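Local coordinates for PKS_KS domain-containing protein (PDB 6SMO) that probably acts as a 3-oxoacyl-[acyl-carrier-protein] synthase, the condensing enzyme of fatty-acid-type chain extension, and holds a pentaoxo-dodecanal chain in its pocket, at residues 34-39 / 378-383; 281-286 / 385-390; 309-314 / 432-437; 346-351 / 403-408. All blocks are in the same frame, centred on the assembly; numbering follows the deposited sequence.

Contact 1. Residues 34-39 / 378-383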
loop_
_atom_site.group_PDB
_atom_site.type_symbol
_atom_site.label_atom_id
_atom_site.label_comp_id
_atom_site.label_asym_id
_atom_site.label_seq_id
_atom_site.Cartn_x
_atom_site.Cartn_y
_atom_site.Cartn_z
ATOM N N LEU B 34 20.114 -12.293 -2.076
ATOM C CA LEU B 34 19.646 -11.523 -0.891
ATOM C C LEU B 34 20.471 -10.240 -0.757
ATOM O O LEU B 34 21.707 -10.309 -0.906
ATOM C CB LEU B 34 19.793 -12.382 0.369
ATOM C CG LEU B 34 18.944 -13.650 0.424
ATOM C CD1 LEU B 34 19.281 -14.459 1.665
ATOM C CD2 LEU B 34 17.459 -13.322 0.395
ATOM N N GLY B 35 19.797 -9.121 -0.480
ATOM C CA GLY B 35 20.410 -7.825 -0.131
ATOM C C GLY B 35 19.607 -7.138 0.957
ATOM O O GLY B 35 18.369 -7.070 0.814
ATOM N N VAL B 36 20.272 -6.661 2.013
ATOM C CA VAL B 36 19.601 -6.091 3.220
ATOM C C VAL B 36 20.411 -4.903 3.756
ATOM O O VAL B 36 21.652 -5.007 3.829
ATOM C CB VAL B 36 19.381 -7.171 4.299
ATOM C CG1 VAL B 36 20.681 -7.832 4.734
ATOM C CG2 VAL B 36 18.623 -6.629 5.501
ATOM N N VAL B 37 19.709 -3.816 4.089
ATOM C CA VAL B 37 20.205 -2.662 4.897
ATOM C C VAL B 37 19.311 -2.573 6.138
ATOM O O VAL B 37 18.190 -2.048 6.011
ATOM C CB VAL B 37 20.185 -1.350 4.088
ATOM C CG1 VAL B 37 20.672 -0.165 4.911
ATOM C CG2 VAL B 37 20.984 -1.467 2.799
ATOM N N ALA B 38 19.779 -3.092 7.278
ATOM C CA ALA B 38 19.000 -3.214 8.533
ATOM C C ALA B 38 19.782 -2.613 9.699
ATOM O O ALA B 38 21.003 -2.484 9.629
ATOM C CB ALA B 38 18.663 -4.663 8.788
ATOM N N PRO B 39 19.098 -2.212 10.798
ATOM C CA PRO B 39 19.776 -1.726 12.003
ATOM C C PRO B 39 20.678 -2.777 12.669
ATOM O O PRO B 39 21.628 -2.388 13.322
ATOM C CB PRO B 39 18.622 -1.348 12.948
ATOM C CG PRO B 39 17.441 -1.138 12.029
ATOM C CD PRO B 39 17.635 -2.158 10.927
ATOM N N GLU B 378 12.830 -9.434 7.252
ATOM C CA GLU B 378 12.492 -10.732 7.899
ATOM C C GLU B 378 12.475 -11.849 6.847
ATOM O O GLU B 378 12.831 -12.988 7.201
ATOM C CB GLU B 378 11.142 -10.649 8.615
ATOM C CG GLU B 378 11.185 -9.858 9.908
ATOM C CD GLU B 378 9.824 -9.442 10.443
ATOM O OE1 GLU B 378 8.884 -10.260 10.372
ATOM O OE2 GLU B 378 9.706 -8.296 10.926
ATOM N N SER B 379 12.061 -11.537 5.614
ATOM C CA SER B 379 12.056 -12.468 4.452
ATOM C C SER B 379 13.496 -12.806 4.040
ATOM O O SER B 379 13.734 -13.965 3.650
ATOM C CB SER B 379 11.266 -11.912 3.290
ATOM O OG SER B 379 9.873 -12.099 3.490
ATOM N N VAL B 380 14.412 -11.833 4.113
ATOM C CA VAL B 380 15.873 -12.038 3.867
ATOM C C VAL B 380 16.426 -12.938 4.980
ATOM O O VAL B 380 17.148 -13.902 4.655
ATOM C CB VAL B 380 16.641 -10.702 3.781
ATOM C CG1 VAL B 380 18.148 -10.899 3.869
ATOM C CG2 VAL B 380 16.284 -9.928 2.521
ATOM N N ALA B 381 16.094 -12.626 6.238
ATOM C CA ALA B 381 16.498 -13.386 7.446
ATOM C C ALA B 381 15.960 -14.819 7.365
ATOM O O ALA B 381 16.705 -15.752 7.721
ATOM C CB ALA B 381 16.000 -12.685 8.687
ATOM N N LEU B 382 14.712 -14.976 6.913
ATOM C CA LEU B 382 14.016 -16.283 6.759
ATOM C C LEU B 382 14.782 -17.165 5.764
ATOM O O LEU B 382 14.944 -18.370 6.048
ATOM C CB LEU B 382 12.579 -16.031 6.292
ATOM C CG LEU B 382 11.767 -17.270 5.916
ATOM C CD1 LEU B 382 11.777 -18.299 7.034
ATOM C CD2 LEU B 382 10.337 -16.889 5.570
ATOM N N CYS B 383 15.223 -16.590 4.642
ATOM C CA CYS B 383 15.981 -17.290 3.567
ATOM C C CYS B 383 17.328 -17.779 4.114
ATOM O O CYS B 383 17.707 -18.922 3.795
ATOM C CB CYS B 383 16.180 -16.389 2.355
ATOM S SG CYS B 383 14.633 -16.011 1.488
#
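V380 and L34 lead this contact, each aiming its side chain at the opposing segment, with V36 and C383 beside them. Strand 34-37 and helix 378-383 run in broadly opposed directions, 133° apart (signed crossing angle -133°). On the helix, V380 holds CG1 anti to its own backbone N (chi1 166°), which sends that methyl to the strand between L34 and V36: V380 CG1 lies 4.0 Å from V36 CB and 4.1 Å from L34 CB. The two valines meet at a slant rather than head-on. The other branch, V380 CG2, rests against the backbone instead, 3.9 Å from G35 O. L34 reaches further along the helix with its forked end. Its CD1 sits 3.7 Å from C383 CB and equally close to V380 O, while L34 CD2 comes within 4.0 Å of V380 CA, so the fork lies across one turn of helix. G35, between the helix-facing L34 and V36, brings only backbone here, and that backbone pairs with I266 of the adjacent strand. L267 and F47 add further apolar surface around the pair. In the thiolase fold this is a buried helix of the central layer lying on a sheet. No hydrogen bond joins the two segments: aliphatic side-chain carbons and backbone make the joint, and the grip depends on shape and the exclusion of water.

Contact 2. Residues 281-286 / 385-390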
loop_
_atom_site.group_PDB
_atom_site.type_symbol
_atom_site.label_atom_id
_atom_site.label_comp_id
_atom_site.label_asym_id
_atom_site.label_seq_id
_atom_site.Cartn_x
_atom_site.Cartn_y
_atom_site.Cartn_z
ATOM N N HIS B 281 23.030 -20.376 -7.158
ATOM C CA HIS B 281 22.828 -20.848 -5.762
ATOM C C HIS B 281 21.400 -20.506 -5.321
ATOM O O HIS B 281 20.999 -19.339 -5.494
ATOM C CB HIS B 281 23.870 -20.239 -4.816
ATOM C CG HIS B 281 23.573 -20.489 -3.376
ATOM N ND1 HIS B 281 22.972 -19.541 -2.570
ATOM C CD2 HIS B 281 23.766 -21.579 -2.602
ATOM C CE1 HIS B 281 22.821 -20.032 -1.357
ATOM N NE2 HIS B 281 23.300 -21.281 -1.351
ATOM N N ILE B 282 20.679 -21.485 -4.767
ATOM C CA ILE B 282 19.257 -21.355 -4.327
ATOM C C ILE B 282 19.213 -21.334 -2.795
ATOM O O ILE B 282 19.637 -22.330 -2.176
ATOM C CB ILE B 282 18.400 -22.495 -4.915
ATOM C CG1 ILE B 282 18.414 -22.483 -6.447
ATOM C CG2 ILE B 282 16.980 -22.444 -4.369
ATOM C CD1 ILE B 282 18.026 -23.801 -7.076
ATOM N N TYR B 283 18.711 -20.238 -2.216
ATOM C CA TYR B 283 18.519 -20.060 -0.752
ATOM C C TYR B 283 17.329 -20.910 -0.293
ATOM O O TYR B 283 17.503 -21.763 0.599
ATOM C CB TYR B 283 18.317 -18.582 -0.402
ATOM C CG TYR B 283 19.587 -17.769 -0.363
ATOM C CD1 TYR B 283 20.292 -17.605 0.818
ATOM C CD2 TYR B 283 20.089 -17.165 -1.505
ATOM C CE1 TYR B 283 21.463 -16.867 0.867
ATOM C CE2 TYR B 283 21.256 -16.419 -1.474
ATOM C CZ TYR B 283 21.945 -16.267 -0.282
ATOM O OH TYR B 283 23.097 -15.536 -0.234
ATOM N N ALA B 284 16.160 -20.680 -0.897
ATOM C CA ALA B 284 14.885 -21.356 -0.559
ATOM C C ALA B 284 13.878 -21.193 -1.704
ATOM O O ALA B 284 14.070 -20.296 -2.549
ATOM C CB ALA B 284 14.341 -20.796 0.733
ATOM N N GLU B 285 12.847 -22.044 -1.717
ATOM C CA GLU B 285 11.712 -21.999 -2.676
ATOM C C GLU B 285 10.577 -21.177 -2.055
ATOM O O GLU B 285 10.162 -21.513 -0.929
ATOM C CB GLU B 285 11.243 -23.418 -3.007
ATOM C CG GLU B 285 10.203 -23.482 -4.113
ATOM C CD GLU B 285 9.472 -24.810 -4.221
ATOM O OE1 GLU B 285 10.078 -25.849 -3.886
ATOM O OE2 GLU B 285 8.297 -24.802 -4.637
ATOM N N LEU B 286 10.111 -20.139 -2.758
ATOM C CA LEU B 286 8.903 -19.349 -2.397
ATOM C C LEU B 286 7.683 -20.068 -2.987
ATOM O O LEU B 286 7.376 -19.843 -4.174
ATOM C CB LEU B 286 9.058 -17.918 -2.929
ATOM C CG LEU B 286 8.299 -16.836 -2.160
ATOM C CD1 LEU B 286 8.964 -15.479 -2.333
ATOM C CD2 LEU B 286 6.841 -16.771 -2.590
ATOM N N GLU B 385 17.982 -18.343 7.347
ATOM C CA GLU B 385 17.630 -19.326 8.410
ATOM C C GLU B 385 17.477 -20.725 7.798
ATOM O O GLU B 385 18.028 -21.681 8.379
ATOM C CB GLU B 385 16.347 -18.912 9.135
ATOM C CG GLU B 385 16.568 -17.878 10.223
ATOM C CD GLU B 385 15.292 -17.409 10.899
ATOM O OE1 GLU B 385 14.398 -16.912 10.188
ATOM O OE2 GLU B 385 15.187 -17.551 12.133
ATOM N N ILE B 386 16.755 -20.834 6.677
ATOM C CA ILE B 386 16.489 -22.119 5.961
ATOM C C ILE B 386 17.808 -22.648 5.381
ATOM O O ILE B 386 18.055 -23.866 5.501
ATOM C CB ILE B 386 15.405 -21.937 4.877
ATOM C CG1 ILE B 386 14.035 -21.655 5.503
ATOM C CG2 ILE B 386 15.359 -23.139 3.942
ATOM C CD1 ILE B 386 13.016 -21.093 4.540
ATOM N N GLU B 387 18.608 -21.766 4.773
ATOM C CA GLU B 387 19.932 -22.090 4.171
ATOM C C GLU B 387 20.849 -22.711 5.230
ATOM O O GLU B 387 21.393 -23.804 4.972
ATOM C CB GLU B 387 20.587 -20.841 3.578
ATOM C CG GLU B 387 20.806 -20.924 2.079
ATOM C CD GLU B 387 22.110 -21.584 1.668
ATOM O OE1 GLU B 387 22.057 -22.566 0.900
ATOM O OE2 GLU B 387 23.175 -21.110 2.112
ATOM N N LYS B 388 21.001 -22.037 6.374
ATOM C CA LYS B 388 22.002 -22.371 7.425
ATOM C C LYS B 388 21.383 -23.287 8.490
ATOM O O LYS B 388 22.105 -23.634 9.446
ATOM C CB LYS B 388 22.563 -21.077 8.024
ATOM C CG LYS B 388 23.448 -20.273 7.079
ATOM C CD LYS B 388 23.647 -18.832 7.498
ATOM C CE LYS B 388 24.476 -18.037 6.510
ATOM N NZ LYS B 388 25.925 -18.314 6.656
ATOM N N GLN B 389 20.111 -23.679 8.324
ATOM C CA GLN B 389 19.368 -24.585 9.244
ATOM C C GLN B 389 19.527 -24.091 10.688
ATOM O O GLN B 389 19.749 -24.931 11.585
ATOM C CB GLN B 389 19.859 -26.027 9.089
ATOM C CG GLN B 389 19.601 -26.626 7.713
ATOM C CD GLN B 389 18.156 -27.012 7.503
ATOM O OE1 GLN B 389 17.281 -26.163 7.343
ATOM N NE2 GLN B 389 17.895 -28.308 7.488
ATOM N N TYR B 390 19.427 -22.774 10.891
ATOM C CA TYR B 390 19.499 -22.094 12.211
ATOM C C TYR B 390 18.267 -21.198 12.370
ATOM O O TYR B 390 17.742 -20.710 11.350
ATOM C CB TYR B 390 20.793 -21.285 12.338
ATOM C CG TYR B 390 21.050 -20.727 13.716
ATOM C CD1 TYR B 390 21.738 -21.463 14.667
ATOM C CD2 TYR B 390 20.601 -19.466 14.073
ATOM C CE1 TYR B 390 21.977 -20.961 15.937
ATOM C CE2 TYR B 390 20.830 -18.948 15.339
ATOM C CZ TYR B 390 21.522 -19.698 16.274
ATOM O OH TYR B 390 21.753 -19.195 17.522
#
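H281 and E387 meet at the outer end of a thiolase-fold layer, where the loop leading into strand 284-293 passes the last turn of helix 372-388. The polar part is a single weak hydrogen bond, H281 NE2 to E387 OE1 at 2.9 Å, bent to 139° at the hydrogen. OE1 lies at the edge of the imidazole, near its plane, but the carboxylate itself stands almost upright to the ring, 86° between planes. A bend in the glutamate at chi2 (-87°) turns the acid towards the histidine. So close a carboxylate could raise the affinity of the imidazole for a proton, though both residues also touch a crystal neighbour. The aromatic part involves Y283. Across the contact, E387 CG approaches it obliquely, 3.6 Å from Y283 CD1, and within its own segment Y283 carries H281 CE1 over the centre of one face, 3.8 Å above the plane. The tyrosine hydroxyl makes a weak hydrogen bond with D110. The apolar part is smaller and deeper. A284 points its methyl at the helix, and I386, which also packs on M437, supplies both branches to receive it. There A284 CB faces the two methyls almost equidistantly, 4.0 Å from I386 CD1 and 4.1 Å from I386 CG2.

Contact 3. Residues 309-314 / 432-437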
loop_
_atom_site.group_PDB
_atom_site.type_symbol
_atom_site.label_atom_id
_atom_site.label_comp_id
_atom_site.label_asym_id
_atom_site.label_seq_id
_atom_site.Cartn_x
_atom_site.Cartn_y
_atom_site.Cartn_z
ATOM N N ALA B 309 -5.725 -16.663 10.431
ATOM C CA ALA B 309 -5.810 -18.142 10.378
ATOM C C ALA B 309 -6.281 -18.591 8.989
ATOM O O ALA B 309 -5.744 -19.598 8.485
ATOM C CB ALA B 309 -6.727 -18.654 11.462
ATOM N N ARG B 310 -7.243 -17.874 8.399
ATOM C CA ARG B 310 -7.795 -18.167 7.046
ATOM C C ARG B 310 -6.723 -17.870 5.989
ATOM O O ARG B 310 -6.649 -18.628 5.003
ATOM C CB ARG B 310 -9.073 -17.364 6.779
ATOM C CG ARG B 310 -10.001 -18.014 5.762
ATOM C CD ARG B 310 -11.286 -17.246 5.511
ATOM N NE ARG B 310 -11.215 -16.408 4.318
ATOM C CZ ARG B 310 -10.908 -15.111 4.295
ATOM N NH1 ARG B 310 -10.882 -14.466 3.139
ATOM N NH2 ARG B 310 -10.633 -14.455 5.410
ATOM N N CYS B 311 -5.928 -16.814 6.195
ATOM C CA CYS B 311 -4.833 -16.369 5.287
ATOM C C CYS B 311 -3.724 -17.429 5.239
ATOM O O CYS B 311 -3.222 -17.700 4.131
ATOM C CB CYS B 311 -4.255 -15.030 5.732
ATOM S SG CYS B 311 -3.254 -14.223 4.455
ATOM N N ILE B 312 -3.360 -17.995 6.396
ATOM C CA ILE B 312 -2.355 -19.096 6.527
ATOM C C ILE B 312 -2.869 -20.320 5.757
ATOM O O ILE B 312 -2.060 -20.954 5.051
ATOM C CB ILE B 312 -2.074 -19.433 8.007
ATOM C CG1 ILE B 312 -1.417 -18.266 8.751
ATOM C CG2 ILE B 312 -1.238 -20.699 8.125
ATOM C CD1 ILE B 312 -1.580 -18.325 10.254
ATOM N N ASP B 313 -4.162 -20.630 5.901
ATOM C CA ASP B 313 -4.827 -21.812 5.287
ATOM C C ASP B 313 -4.789 -21.688 3.759
ATOM O O ASP B 313 -4.480 -22.699 3.097
ATOM C CB ASP B 313 -6.265 -21.962 5.794
ATOM C CG ASP B 313 -6.895 -23.303 5.457
ATOM O OD1 ASP B 313 -6.302 -24.336 5.824
ATOM O OD2 ASP B 313 -7.972 -23.303 4.826
ATOM N N MET B 314 -5.090 -20.500 3.224
ATOM C CA MET B 314 -5.167 -20.238 1.760
ATOM C C MET B 314 -3.757 -20.212 1.156
ATOM O O MET B 314 -3.622 -20.601 -0.020
ATOM C CB MET B 314 -5.883 -18.916 1.461
ATOM C CG MET B 314 -7.383 -18.982 1.692
ATOM S SD MET B 314 -8.317 -17.852 0.630
ATOM C CE MET B 314 -7.688 -16.272 1.193
ATOM N N HIS B 432 -3.929 -8.796 6.236
ATOM C CA HIS B 432 -3.069 -9.954 6.599
ATOM C C HIS B 432 -2.451 -10.530 5.322
ATOM O O HIS B 432 -3.181 -10.646 4.318
ATOM C CB HIS B 432 -3.869 -11.018 7.360
ATOM C CG HIS B 432 -4.357 -10.566 8.696
ATOM N ND1 HIS B 432 -3.498 -10.322 9.750
ATOM C CD2 HIS B 432 -5.602 -10.321 9.156
ATOM C CE1 HIS B 432 -4.194 -9.941 10.801
ATOM N NE2 HIS B 432 -5.485 -9.932 10.462
ATOM N N SER B 433 -1.161 -10.874 5.363
ATOM C CA SER B 433 -0.395 -11.452 4.229
ATOM C C SER B 433 0.533 -12.557 4.740
ATOM O O SER B 433 1.232 -12.326 5.747
ATOM C CB SER B 433 0.368 -10.382 3.491
ATOM O OG SER B 433 -0.520 -9.525 2.788
ATOM N N VAL B 434 0.522 -13.712 4.067
ATOM C CA VAL B 434 1.330 -14.919 4.412
ATOM C C VAL B 434 2.011 -15.429 3.137
ATOM O O VAL B 434 1.334 -15.484 2.090
ATOM C CB VAL B 434 0.453 -16.013 5.056
ATOM C CG1 VAL B 434 1.251 -17.263 5.398
ATOM C CG2 VAL B 434 -0.276 -15.498 6.289
ATOM N N ILE B 435 3.300 -15.770 3.226
ATOM C CA ILE B 435 4.053 -16.520 2.175
ATOM C C ILE B 435 4.580 -17.815 2.800
ATOM O O ILE B 435 4.978 -17.787 3.981
ATOM C CB ILE B 435 5.187 -15.677 1.552
ATOM C CG1 ILE B 435 6.130 -15.090 2.604
ATOM C CG2 ILE B 435 4.618 -14.595 0.648
ATOM C CD1 ILE B 435 7.484 -14.696 2.064
ATOM N N VAL B 436 4.558 -18.908 2.034
ATOM C CA VAL B 436 5.081 -20.244 2.445
ATOM C C VAL B 436 6.428 -20.456 1.747
ATOM O O VAL B 436 6.436 -20.557 0.506
ATOM C CB VAL B 436 4.085 -21.371 2.109
ATOM C CG1 VAL B 436 4.616 -22.738 2.517
ATOM C CG2 VAL B 436 2.721 -21.121 2.733
ATOM N N MET B 437 7.517 -20.501 2.521
ATOM C CA MET B 437 8.884 -20.797 2.021
ATOM C C MET B 437 9.238 -22.248 2.355
ATOM O O MET B 437 8.672 -22.793 3.323
ATOM C CB MET B 437 9.918 -19.850 2.636
ATOM C CG MET B 437 9.806 -18.434 2.112
ATOM S SD MET B 437 11.367 -17.533 2.226
ATOM C CE MET B 437 10.943 -16.035 1.339
#
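The imidazole of H432 is the flat group here, and it meets C311 by its stem: H432 CB lies 4.3 Å from C311 CB, while the ring leads away from the cysteine. Both ring nitrogens are taken up elsewhere, NE2 by N294 and ND1 by S426, which fixes the rotation of the ring, and A307 and M308 also touch this side chain. The peptide that follows is met by sulfur, with C311 SG 3.6 Å from H432 O, an oxygen whose hydrogen bond is with S291 OG. C311 SG is anti to its backbone N (chi1 -164°), pointing at the strand, and it touches V434 CG2 at 3.7 Å. That same methyl has I312 CG1 at 3.9 Å, so V434 CG2 is wedged between two consecutive helix residues. No hydrogen bond crosses the contact. Residues 309-314 run at 31° to residues 432-437, as an outer layer on the C-terminal half of the thiolase fold. N94 and K153 of a neighbouring subunit pack on R310 and S433. C311 also leans on V292 of strand 284-293 and I312 on L422 and L424 of strand 420-427, so the helix spans three strands, while I435 and M437 pack on helix 372-388.

Contact 4. Residues 346-351 / 403-408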
loop_
_atom_site.group_PDB
_atom_site.type_symbol
_atom_site.label_atom_id
_atom_site.label_comp_id
_atom_site.label_asym_id
_atom_site.label_seq_id
_atom_site.Cartn_x
_atom_site.Cartn_y
_atom_site.Cartn_z
ATOM N N ALA B 346 -4.089 -17.321 16.119
ATOM C CA ALA B 346 -4.196 -17.641 14.674
ATOM C C ALA B 346 -3.471 -18.961 14.380
ATOM O O ALA B 346 -4.068 -19.821 13.701
ATOM C CB ALA B 346 -3.644 -16.511 13.839
ATOM N N ILE B 347 -2.240 -19.112 14.883
ATOM C CA ILE B 347 -1.398 -20.339 14.731
ATOM C C ILE B 347 -2.078 -21.500 15.470
ATOM O O ILE B 347 -2.045 -22.630 14.944
ATOM C CB ILE B 347 0.041 -20.088 15.230
ATOM C CG1 ILE B 347 0.762 -19.046 14.369
ATOM C CG2 ILE B 347 0.834 -21.385 15.305
ATOM C CD1 ILE B 347 1.940 -18.389 15.051
ATOM N N LYS B 348 -2.670 -21.224 16.638
ATOM C CA LYS B 348 -3.401 -22.217 17.476
ATOM C C LYS B 348 -4.628 -22.751 16.725
ATOM O O LYS B 348 -4.986 -23.918 16.956
ATOM C CB LYS B 348 -3.839 -21.601 18.809
ATOM C CG LYS B 348 -2.796 -21.645 19.918
ATOM C CD LYS B 348 -3.309 -21.102 21.232
ATOM C CE LYS B 348 -2.407 -21.421 22.402
ATOM N NZ LYS B 348 -3.041 -21.054 23.690
ATOM N N PHE B 349 -5.258 -21.929 15.876
ATOM C CA PHE B 349 -6.509 -22.278 15.151
ATOM C C PHE B 349 -6.197 -23.215 13.976
ATOM O O PHE B 349 -6.943 -24.196 13.788
ATOM C CB PHE B 349 -7.244 -21.023 14.674
ATOM C CG PHE B 349 -8.679 -21.273 14.289
ATOM C CD1 PHE B 349 -9.665 -21.368 15.260
ATOM C CD2 PHE B 349 -9.044 -21.434 12.960
ATOM C CE1 PHE B 349 -10.985 -21.607 14.910
ATOM C CE2 PHE B 349 -10.365 -21.672 12.611
ATOM C CZ PHE B 349 -11.333 -21.758 13.586
ATOM N N VAL B 350 -5.136 -22.922 13.214
ATOM C CA VAL B 350 -4.742 -23.684 11.989
ATOM C C VAL B 350 -4.133 -25.027 12.415
ATOM O O VAL B 350 -4.712 -26.072 12.060
ATOM C CB VAL B 350 -3.773 -22.881 11.098
ATOM C CG1 VAL B 350 -3.323 -23.677 9.881
ATOM C CG2 VAL B 350 -4.374 -21.553 10.661
ATOM N N LEU B 351 -3.011 -24.992 13.142
ATOM C CA LEU B 351 -2.231 -26.199 13.537
ATOM C C LEU B 351 -3.000 -26.986 14.605
ATOM O O LEU B 351 -3.078 -28.224 14.477
ATOM C CB LEU B 351 -0.843 -25.785 14.046
ATOM C CG LEU B 351 0.226 -25.541 12.979
ATOM C CD1 LEU B 351 0.535 -26.813 12.202
ATOM C CD2 LEU B 351 -0.178 -24.423 12.031
ATOM N N ASP B 403 -1.442 -15.762 28.011
ATOM C CA ASP B 403 -2.218 -15.841 26.741
ATOM C C ASP B 403 -1.303 -16.334 25.613
ATOM O O ASP B 403 -1.722 -17.249 24.875
ATOM C CB ASP B 403 -2.854 -14.494 26.387
ATOM C CG ASP B 403 -3.881 -14.009 27.397
ATOM O OD1 ASP B 403 -4.539 -14.864 28.025
ATOM O OD2 ASP B 403 -4.016 -12.777 27.547
ATOM N N CYS B 404 -0.114 -15.737 25.481
ATOM C CA CYS B 404 0.952 -16.141 24.522
ATOM C C CYS B 404 1.801 -17.253 25.152
ATOM O O CYS B 404 2.788 -16.922 25.841
ATOM C CB CYS B 404 1.830 -14.951 24.145
ATOM S SG CYS B 404 0.920 -13.595 23.361
ATOM N N ASP B 405 1.430 -18.519 24.922
ATOM C CA ASP B 405 2.031 -19.705 25.593
ATOM C C ASP B 405 2.543 -20.709 24.549
ATOM O O ASP B 405 2.464 -21.925 24.817
ATOM C CB ASP B 405 1.032 -20.347 26.562
ATOM C CG ASP B 405 -0.239 -20.861 25.904
ATOM O OD1 ASP B 405 -0.630 -20.298 24.860
ATOM O OD2 ASP B 405 -0.827 -21.821 26.439
ATOM N N LEU B 406 3.064 -20.221 23.417
ATOM C CA LEU B 406 3.755 -21.043 22.385
ATOM C C LEU B 406 5.271 -20.907 22.580
ATOM O O LEU B 406 5.688 -20.083 23.415
ATOM C CB LEU B 406 3.336 -20.576 20.987
ATOM C CG LEU B 406 1.856 -20.748 20.641
ATOM C CD1 LEU B 406 1.483 -19.917 19.422
ATOM C CD2 LEU B 406 1.514 -22.212 20.411
ATOM N N ASP B 407 6.057 -21.695 21.839
ATOM C CA ASP B 407 7.544 -21.636 21.836
ATOM C C ASP B 407 7.972 -20.427 20.996
ATOM O O ASP B 407 7.746 -20.456 19.771
ATOM C CB ASP B 407 8.147 -22.943 21.309
ATOM C CG ASP B 407 9.666 -23.004 21.348
ATOM O OD1 ASP B 407 10.289 -22.019 21.796
ATOM O OD2 ASP B 407 10.217 -24.042 20.929
ATOM N N TYR B 408 8.562 -19.408 21.632
ATOM C CA TYR B 408 8.965 -18.126 20.993
ATOM C C TYR B 408 10.494 -18.007 20.917
ATOM O O TYR B 408 10.976 -16.931 20.504
ATOM C CB TYR B 408 8.341 -16.940 21.732
ATOM C CG TYR B 408 6.834 -16.955 21.741
ATOM C CD1 TYR B 408 6.114 -16.914 20.557
ATOM C CD2 TYR B 408 6.125 -17.019 22.929
ATOM C CE1 TYR B 408 4.728 -16.938 20.553
ATOM C CE2 TYR B 408 4.740 -17.041 22.942
ATOM C CZ TYR B 408 4.038 -16.998 21.751
ATOM O OH TYR B 408 2.673 -17.020 21.758
#
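K348 leaves its helix with CG anti to the carbonyl carbon (chi1 -86°) and then runs almost fully extended, which carries its ammonium group across to the loop. D405 answers with CG set between its backbone N and carbonyl carbon (chi1 61°), bringing the carboxylate forward although its first bond does not aim at the helix. The result is a salt bridge, K348 NZ to D405 OD1 at 2.8 Å. The nitrogen uses the syn lone pair of OD1, on the side of the other oxygen, yet D405 OD2 stays at 3.6 Å from K348 NZ, so one oxygen does most of the work. The two side chains cross at about a right angle. Under this charged pair lies a looser apolar layer. L406 points at the helix and divides its fork: CD2 is 4.4 Å from K348 CG, and CD1 is 4.4 Å from I347 CG2. The bridge sits at the partly exposed margin, with L406 buried beneath the lysine stem. Further ties hold loop 403-408 to the domain: Y408 OH bonds to S344 OG one turn back on helix 337-350, and the Y408 ring stacks with F251. I347 and L406 both rest on I360 of strand 360-361, an outermost strand of the sheet within this chain, D407 pairs with I360 through the backbone, and the opposite flank of the helix packs on helix 306-319.

In the fold
Contacts 1 and 2 share helix 372-388 and touch where C383 CB meets Y283 CB at 4.1 Å. M437 ties both to contact 3: its SD lies 3.6 Å from L382 CD2 of contact 1, and its CB 3.8 Å from I386 CD1 of contact 2. Helix 372-388 is thus held between strand 29-37 and strand 431-438. Contact 4 lies beyond contact 3, helix against helix, with I312 CG2 4.0 Å from V350 CG1; its nearest atoms are about 12 Å from contact 1. As for the ligand, the H432 side chain is about 11 Å from the bound pentaoxo-dodecanal, and helix 372-388 starts just after pocket residues H369 and L371.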